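Local coordinates for putative uncharacterized protein (Chaetomium thermophilum, PDB 5F5T), which is probably required for pre-mRNA splicing, as a PRP38-family component of the spliceosome, at residues N30-E39 and R175-K183; C56-R67 and C90-P100. All blocks are in the same frame, centred on the assembly; numbering follows the deposited sequence.

Contact 1. Residues N30-E39 and R175-K183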
# COMPACT_ATOMS: atom_id res chain seq x y z
N ASN A 30 -14.29 2.22 -5.32
CA ASN A 30 -14.46 2.41 -3.88
C ASN A 30 -15.42 3.56 -3.56
O ASN A 30 -15.61 3.92 -2.40
CB ASN A 30 -13.11 2.64 -3.19
CG ASN A 30 -12.41 3.89 -3.68
OD1 ASN A 30 -12.90 4.60 -4.56
ND2 ASN A 30 -11.24 4.17 -3.10
N GLY A 31 -15.97 4.16 -4.61
CA GLY A 31 -16.94 5.24 -4.46
C GLY A 31 -16.32 6.62 -4.28
O GLY A 31 -17.01 7.55 -3.88
N LEU A 32 -15.04 6.74 -4.57
CA LEU A 32 -14.37 8.04 -4.53
C LEU A 32 -14.33 8.72 -5.90
O LEU A 32 -14.45 8.06 -6.94
CB LEU A 32 -12.95 7.90 -3.99
CG LEU A 32 -12.75 7.44 -2.55
CD1 LEU A 32 -11.28 7.56 -2.18
CD2 LEU A 32 -13.61 8.25 -1.59
N ASN A 33 -14.12 10.03 -5.89
CA ASN A 33 -13.94 10.77 -7.13
C ASN A 33 -12.45 10.89 -7.44
O ASN A 33 -11.71 11.50 -6.67
CB ASN A 33 -14.58 12.16 -7.04
CG ASN A 33 -14.40 12.96 -8.31
OD1 ASN A 33 -13.81 14.04 -8.30
ND2 ASN A 33 -14.90 12.43 -9.42
N PRO A 34 -12.03 10.33 -8.58
CA PRO A 34 -10.62 10.22 -8.97
C PRO A 34 -9.87 11.55 -8.90
O PRO A 34 -8.70 11.58 -8.51
CB PRO A 34 -10.69 9.72 -10.41
CG PRO A 34 -12.01 9.07 -10.55
CD PRO A 34 -12.92 9.53 -9.44
N ALA A 35 -10.55 12.63 -9.28
CA ALA A 35 -9.94 13.95 -9.30
C ALA A 35 -9.59 14.47 -7.90
O ALA A 35 -8.70 15.29 -7.76
CB ALA A 35 -10.85 14.93 -9.99
N THR A 36 -10.32 14.01 -6.89
CA THR A 36 -10.11 14.50 -5.54
C THR A 36 -9.42 13.49 -4.62
O THR A 36 -9.31 13.72 -3.41
CB THR A 36 -11.43 14.94 -4.90
OG1 THR A 36 -12.40 13.90 -5.05
CG2 THR A 36 -11.94 16.20 -5.58
N ILE A 37 -8.97 12.37 -5.18
CA ILE A 37 -8.29 11.35 -4.38
C ILE A 37 -6.96 11.89 -3.88
O ILE A 37 -6.55 11.63 -2.75
CB ILE A 37 -8.08 10.05 -5.17
CG1 ILE A 37 -9.43 9.50 -5.63
CG2 ILE A 37 -7.40 9.01 -4.30
CD1 ILE A 37 -9.40 8.06 -6.08
N MET A 38 -6.26 12.62 -4.74
CA MET A 38 -5.04 13.29 -4.33
C MET A 38 -5.35 14.74 -3.94
O MET A 38 -6.26 15.36 -4.49
CB MET A 38 -4.00 13.21 -5.44
CG MET A 38 -3.40 11.80 -5.56
SD MET A 38 -2.31 11.60 -6.96
CE MET A 38 -1.20 12.94 -6.63
N GLU A 39 -4.60 15.27 -2.98
CA GLU A 39 -4.83 16.61 -2.44
C GLU A 39 -4.63 17.68 -3.51
O GLU A 39 -3.82 17.51 -4.42
CB GLU A 39 -3.90 16.87 -1.25
CG GLU A 39 -3.75 15.66 -0.34
CD GLU A 39 -2.48 15.71 0.49
OE1 GLU A 39 -2.23 14.73 1.23
OE2 GLU A 39 -1.74 16.71 0.40
N ARG A 175 -0.70 7.28 4.98
CA ARG A 175 -0.14 8.16 3.97
C ARG A 175 1.07 7.54 3.26
O ARG A 175 2.05 7.16 3.89
CB ARG A 175 0.26 9.50 4.60
CG ARG A 175 0.52 10.61 3.60
CD ARG A 175 0.42 11.97 4.26
NE ARG A 175 0.11 13.02 3.29
CZ ARG A 175 1.02 13.81 2.73
NH1 ARG A 175 2.30 13.66 3.05
NH2 ARG A 175 0.66 14.73 1.85
N VAL A 176 0.97 7.44 1.94
CA VAL A 176 2.03 6.89 1.11
C VAL A 176 2.25 7.76 -0.12
O VAL A 176 1.29 8.10 -0.81
CB VAL A 176 1.72 5.45 0.69
CG1 VAL A 176 2.64 4.98 -0.43
CG2 VAL A 176 1.79 4.51 1.89
N CYS A 177 3.51 8.11 -0.39
CA CYS A 177 3.87 8.91 -1.56
C CYS A 177 3.13 10.25 -1.57
O CYS A 177 2.55 10.63 -2.58
CB CYS A 177 3.58 8.16 -2.85
SG CYS A 177 4.79 6.88 -3.24
N SER A 178 3.12 10.92 -0.42
CA SER A 178 2.56 12.25 -0.30
C SER A 178 1.06 12.23 -0.58
O SER A 178 0.46 13.27 -0.86
CB SER A 178 3.27 13.23 -1.24
OG SER A 178 4.52 13.63 -0.72
N THR A 179 0.46 11.05 -0.48
CA THR A 179 -0.95 10.88 -0.76
C THR A 179 -1.66 10.22 0.41
O THR A 179 -1.22 9.19 0.92
CB THR A 179 -1.17 10.02 -2.02
OG1 THR A 179 -0.56 10.66 -3.15
CG2 THR A 179 -2.66 9.82 -2.29
N SER A 180 -2.79 10.79 0.81
CA SER A 180 -3.62 10.19 1.84
C SER A 180 -4.48 9.11 1.20
O SER A 180 -5.18 9.37 0.22
CB SER A 180 -4.49 11.23 2.54
OG SER A 180 -3.71 12.02 3.42
N LEU A 181 -4.43 7.91 1.76
CA LEU A 181 -5.15 6.79 1.20
C LEU A 181 -6.47 6.70 1.92
O LEU A 181 -6.53 6.93 3.13
CB LEU A 181 -4.36 5.49 1.35
CG LEU A 181 -2.84 5.59 1.24
CD1 LEU A 181 -2.18 4.25 1.58
CD2 LEU A 181 -2.43 6.04 -0.16
N TRP A 182 -7.54 6.38 1.19
CA TRP A 182 -8.87 6.42 1.78
C TRP A 182 -8.88 5.44 2.93
O TRP A 182 -8.32 4.34 2.82
CB TRP A 182 -9.95 6.07 0.76
CG TRP A 182 -9.86 4.67 0.25
CD1 TRP A 182 -8.98 4.17 -0.66
CD2 TRP A 182 -10.72 3.59 0.62
NE1 TRP A 182 -9.23 2.84 -0.87
CE2 TRP A 182 -10.30 2.46 -0.10
CE3 TRP A 182 -11.82 3.48 1.48
CZ2 TRP A 182 -10.93 1.22 0.03
CZ3 TRP A 182 -12.44 2.25 1.61
CH2 TRP A 182 -11.99 1.14 0.88
N LYS A 183 -9.49 5.83 4.04
CA LYS A 183 -9.47 4.98 5.22
C LYS A 183 -10.22 3.67 4.96
O LYS A 183 -11.32 3.68 4.41
CB LYS A 183 -10.05 5.72 6.43
CG LYS A 183 -9.19 6.90 6.89
CD LYS A 183 -9.97 7.86 7.78
CE LYS A 183 -9.17 9.11 8.10
NZ LYS A 183 -8.74 9.08 9.53
O HOH W 1 -4.93 12.43 -1.09
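N30 and W182 meet amide over ring: ND2 stands 3.2 Å above the indole plane, offset toward the rim, and the two planes are 84° apart, so the amide is nearly perpendicular to the ring. Because N30 ND2 and W182 NE1 are both donors, their 3.3 Å approach is packing of an amide on a pi face; ND2 has a weak hydrogen bond to L129 O of helix 117-130 instead. The other end of this amide is fixed within its own loop, since N30 OD1 accepts from L32 N at 3.0 Å and closes an Asx turn. The same turn carries L32, whose CD1 lies 3.6 Å from W182 CB, a contact at the root of the side chain, oblique to the ring. Further along, M38 CG packs on T179 CG2 (3.9 Å), and a water lies between I37 O and S180 N, though its short distance to I37 O makes the bridge doubtful.

At the far end, E39 and R175 form a salt bridge beside the short, weakly bonded 175-180 hairpin, whose type I' turn spans V176 to T179 and lays S178 over one face of the guanidinium. R175 NH2 reaches the syn side of E39 OE1 at 3.0 Å with a nearly straight N-H...O angle of 170°. Carboxylate and guanidinium are almost coplanar, and R175 gets there on an arm extended from CG to NE. Were E39 an alanine, the R175 guanidinium would probably lose its carboxylate mate and be freer to swing. The chemistry thus divides the contact: a directional charge pair at the E39 end, and amide-to-indole and aliphatic packing at the N30 end.

Contact 2. Residues C56-R67 and C90-P100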
# COMPACT_ATOMS: atom_id res chain seq x y z
N CYS A 56 3.69 13.46 -19.75
CA CYS A 56 2.35 12.98 -19.44
C CYS A 56 1.31 13.57 -20.37
O CYS A 56 0.15 13.17 -20.36
CB CYS A 56 1.99 13.28 -17.99
SG CYS A 56 2.98 12.39 -16.79
N PHE A 57 1.72 14.53 -21.18
CA PHE A 57 0.77 15.23 -22.03
C PHE A 57 0.18 14.29 -23.09
O PHE A 57 0.90 13.73 -23.91
CB PHE A 57 1.45 16.42 -22.70
CG PHE A 57 0.54 17.19 -23.62
CD1 PHE A 57 -0.44 18.02 -23.10
CD2 PHE A 57 0.67 17.08 -24.99
CE1 PHE A 57 -1.27 18.73 -23.94
CE2 PHE A 57 -0.16 17.79 -25.84
CZ PHE A 57 -1.14 18.61 -25.31
N GLY A 58 -1.14 14.15 -23.05
CA GLY A 58 -1.87 13.35 -24.01
C GLY A 58 -1.49 11.88 -24.09
O GLY A 58 -1.66 11.26 -25.14
N VAL A 59 -1.00 11.32 -22.99
CA VAL A 59 -0.55 9.93 -23.00
C VAL A 59 -1.69 8.92 -22.91
O VAL A 59 -2.81 9.26 -22.54
CB VAL A 59 0.42 9.63 -21.84
CG1 VAL A 59 1.67 10.46 -21.99
CG2 VAL A 59 -0.26 9.89 -20.51
N ASN A 60 -1.36 7.68 -23.24
CA ASN A 60 -2.31 6.59 -23.31
C ASN A 60 -1.94 5.49 -22.32
O ASN A 60 -0.90 5.55 -21.67
CB ASN A 60 -2.37 6.02 -24.72
CG ASN A 60 -3.65 6.38 -25.43
OD1 ASN A 60 -4.51 7.06 -24.87
ND2 ASN A 60 -3.79 5.93 -26.67
N GLU A 61 -2.82 4.50 -22.19
CA GLU A 61 -2.57 3.37 -21.30
C GLU A 61 -1.33 2.56 -21.71
O GLU A 61 -0.61 2.06 -20.85
CB GLU A 61 -3.81 2.48 -21.26
CG GLU A 61 -4.95 3.06 -20.44
CD GLU A 61 -6.32 2.76 -21.04
OE1 GLU A 61 -7.32 3.35 -20.57
OE2 GLU A 61 -6.40 1.94 -21.97
N ALA A 62 -1.09 2.41 -23.01
CA ALA A 62 0.15 1.79 -23.49
C ALA A 62 1.34 2.67 -23.14
O ALA A 62 2.42 2.22 -22.66
CB ALA A 62 0.07 1.57 -24.99
N ASP A 63 1.12 3.96 -23.36
CA ASP A 63 2.11 4.97 -23.07
C ASP A 63 2.47 4.89 -21.60
O ASP A 63 3.57 5.24 -21.24
CB ASP A 63 1.60 6.37 -23.41
CG ASP A 63 1.47 6.59 -24.90
OD1 ASP A 63 2.23 5.96 -25.67
OD2 ASP A 63 0.60 7.39 -25.30
N ILE A 64 1.53 4.45 -20.77
CA ILE A 64 1.79 4.39 -19.33
C ILE A 64 2.96 3.45 -19.05
O ILE A 64 3.91 3.82 -18.36
CB ILE A 64 0.55 3.95 -18.54
CG1 ILE A 64 -0.45 5.09 -18.44
CG2 ILE A 64 0.95 3.48 -17.15
CD1 ILE A 64 0.10 6.32 -17.76
N VAL A 65 2.89 2.24 -19.60
CA VAL A 65 3.97 1.27 -19.44
C VAL A 65 5.26 1.83 -20.01
O VAL A 65 6.32 1.76 -19.36
CB VAL A 65 3.67 -0.07 -20.15
CG1 VAL A 65 4.88 -0.99 -20.07
CG2 VAL A 65 2.47 -0.74 -19.51
N ASP A 66 5.17 2.42 -21.20
CA ASP A 66 6.38 2.99 -21.80
C ASP A 66 7.03 4.05 -20.90
O ASP A 66 8.25 4.06 -20.71
CB ASP A 66 6.08 3.59 -23.18
CG ASP A 66 5.70 2.53 -24.21
OD1 ASP A 66 6.42 1.51 -24.31
OD2 ASP A 66 4.70 2.73 -24.94
N ARG A 67 6.21 4.93 -20.33
CA ARG A 67 6.67 6.00 -19.45
C ARG A 67 7.26 5.44 -18.17
O ARG A 67 8.23 5.98 -17.65
CB ARG A 67 5.53 6.97 -19.10
CG ARG A 67 5.00 7.79 -20.26
CD ARG A 67 6.10 8.51 -21.01
NE ARG A 67 5.95 8.31 -22.45
CZ ARG A 67 5.35 9.16 -23.27
NH1 ARG A 67 4.84 10.29 -22.81
NH2 ARG A 67 5.27 8.88 -24.56
N CYS A 90 3.26 11.43 -10.68
CA CYS A 90 2.62 12.05 -11.83
C CYS A 90 1.86 11.02 -12.64
O CYS A 90 0.73 11.26 -13.08
CB CYS A 90 3.65 12.76 -12.70
SG CYS A 90 4.47 14.15 -11.91
N LEU A 91 2.48 9.87 -12.84
CA LEU A 91 1.86 8.79 -13.59
C LEU A 91 0.68 8.21 -12.83
O LEU A 91 -0.31 7.80 -13.43
CB LEU A 91 2.88 7.70 -13.91
CG LEU A 91 3.86 8.12 -15.00
CD1 LEU A 91 4.89 7.03 -15.28
CD2 LEU A 91 3.10 8.46 -16.27
N ALA A 92 0.77 8.19 -11.50
CA ALA A 92 -0.37 7.77 -10.69
C ALA A 92 -1.55 8.70 -10.92
O ALA A 92 -2.68 8.26 -11.10
CB ALA A 92 0.00 7.72 -9.22
N PHE A 93 -1.27 10.00 -10.93
CA PHE A 93 -2.31 11.00 -11.14
C PHE A 93 -2.91 10.85 -12.53
O PHE A 93 -4.13 10.95 -12.71
CB PHE A 93 -1.76 12.41 -10.96
CG PHE A 93 -2.80 13.49 -11.05
CD1 PHE A 93 -3.75 13.64 -10.06
CD2 PHE A 93 -2.83 14.35 -12.14
CE1 PHE A 93 -4.72 14.63 -10.14
CE2 PHE A 93 -3.79 15.35 -12.23
CZ PHE A 93 -4.74 15.49 -11.22
N LYS A 94 -2.05 10.57 -13.50
CA LYS A 94 -2.52 10.35 -14.86
C LYS A 94 -3.41 9.12 -14.93
O LYS A 94 -4.39 9.11 -15.66
CB LYS A 94 -1.34 10.19 -15.81
CG LYS A 94 -1.75 10.05 -17.27
CD LYS A 94 -2.78 11.10 -17.65
CE LYS A 94 -2.14 12.25 -18.40
NZ LYS A 94 -3.14 13.02 -19.20
N LEU A 95 -3.08 8.09 -14.16
CA LEU A 95 -3.91 6.90 -14.11
C LEU A 95 -5.27 7.25 -13.50
O LEU A 95 -6.30 6.74 -13.95
CB LEU A 95 -3.23 5.80 -13.30
CG LEU A 95 -2.30 4.88 -14.09
CD1 LEU A 95 -1.73 3.80 -13.19
CD2 LEU A 95 -3.00 4.27 -15.29
N LEU A 96 -5.26 8.11 -12.49
CA LEU A 96 -6.51 8.60 -11.92
C LEU A 96 -7.34 9.30 -12.99
O LEU A 96 -8.56 9.14 -13.04
CB LEU A 96 -6.23 9.56 -10.75
CG LEU A 96 -5.73 8.94 -9.45
CD1 LEU A 96 -5.41 10.03 -8.44
CD2 LEU A 96 -6.75 7.97 -8.89
N GLN A 97 -6.67 10.05 -13.85
CA GLN A 97 -7.33 10.73 -14.96
C GLN A 97 -7.94 9.75 -15.96
O GLN A 97 -9.10 9.87 -16.35
CB GLN A 97 -6.34 11.66 -15.67
CG GLN A 97 -6.98 12.74 -16.51
CD GLN A 97 -5.96 13.57 -17.26
OE1 GLN A 97 -4.81 13.69 -16.83
NE2 GLN A 97 -6.37 14.15 -18.38
N LEU A 98 -7.13 8.77 -16.37
CA LEU A 98 -7.51 7.81 -17.40
C LEU A 98 -8.54 6.80 -16.91
O LEU A 98 -9.27 6.22 -17.72
CB LEU A 98 -6.27 7.07 -17.90
CG LEU A 98 -5.18 7.90 -18.57
CD1 LEU A 98 -4.09 6.99 -19.12
CD2 LEU A 98 -5.79 8.74 -19.68
N ALA A 99 -8.58 6.59 -15.60
CA ALA A 99 -9.50 5.65 -14.98
C ALA A 99 -9.52 4.28 -15.67
O ALA A 99 -10.55 3.86 -16.17
CB ALA A 99 -10.91 6.23 -14.96
N PRO A 100 -8.36 3.60 -15.71
CA PRO A 100 -8.27 2.35 -16.47
C PRO A 100 -9.13 1.25 -15.87
O PRO A 100 -9.43 1.29 -14.67
CB PRO A 100 -6.78 2.00 -16.38
CG PRO A 100 -6.35 2.58 -15.08
CD PRO A 100 -7.12 3.87 -14.95
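I64 inserts its side chain among L91, K94, L95 and L98, a knob-into-hole fit between two antiparallel helices. The segments 61-67 and 90-98 run at 170° to each other with axes 11.2 Å apart, a wide spacing that side chains bridge from both directions. Different carbons of the knob touch different walls of the hole: I64 CD1 lies 4.0 Å from L91 CD2 as the two chains slide past each other, whereas the side chains of I64 and L98 reach toward each other tip to tip, nearest through I64 CG1 and L98 CD1, and I64 CG1 also touches L95 CD2. With CG1 anti to the carbonyl carbon (chi1 -76°), the ethyl arm is the part of I64 that makes these contacts. One helical turn on, R67 packs CB against L91 CD1 at 3.9 Å, while its guanidinium bonds to Q55 O just before the segment.

The loop ahead of helix 61-71 extends the apolar seam. C56 SG rests on L91 CD2 and C90 CB, and V59 CG2 lies against K94 CG at 3.6 Å. L98 CD1 approaches the backbone at N60 and E61, where helix 61-71 starts. Beyond the pair, Y108 of helix 102-115 touches both I64 and L95, so a third helix backs the interface.

K94 is used mainly for its aliphatic stem. Leaving anti to the backbone N (chi1 -176°), the chain then bends at chi2 and chi3 past V59, bringing CE within 3.2 Å of C56 O. Its ammonium is held within its own helix instead: K94 NZ donates to Q97 OE1 at 3.0 Å, from above the amide plane.

How the contacts relate
From the N terminus, the chain passes helix 9-19 and enters the loop 30-39, the first half of contact 1, whose partner arrives 136 residues later. Contact 2 opens and closes within that span: 56-67 leads into helix 61-71, and 90-100 returns on helix 87-98 after only 22 intervening residues. The arrangement is therefore one of nesting, a short loop inside a long one. Contact 1 ties the approach to helix 40-48 to the late hairpin 175-180; contact 2 pairs two early helices. Their centres lie about 17 Å apart, yet they touch through helix 87-98, where M38 SD is 3.8 Å from L96 CD1 and also packs on F93.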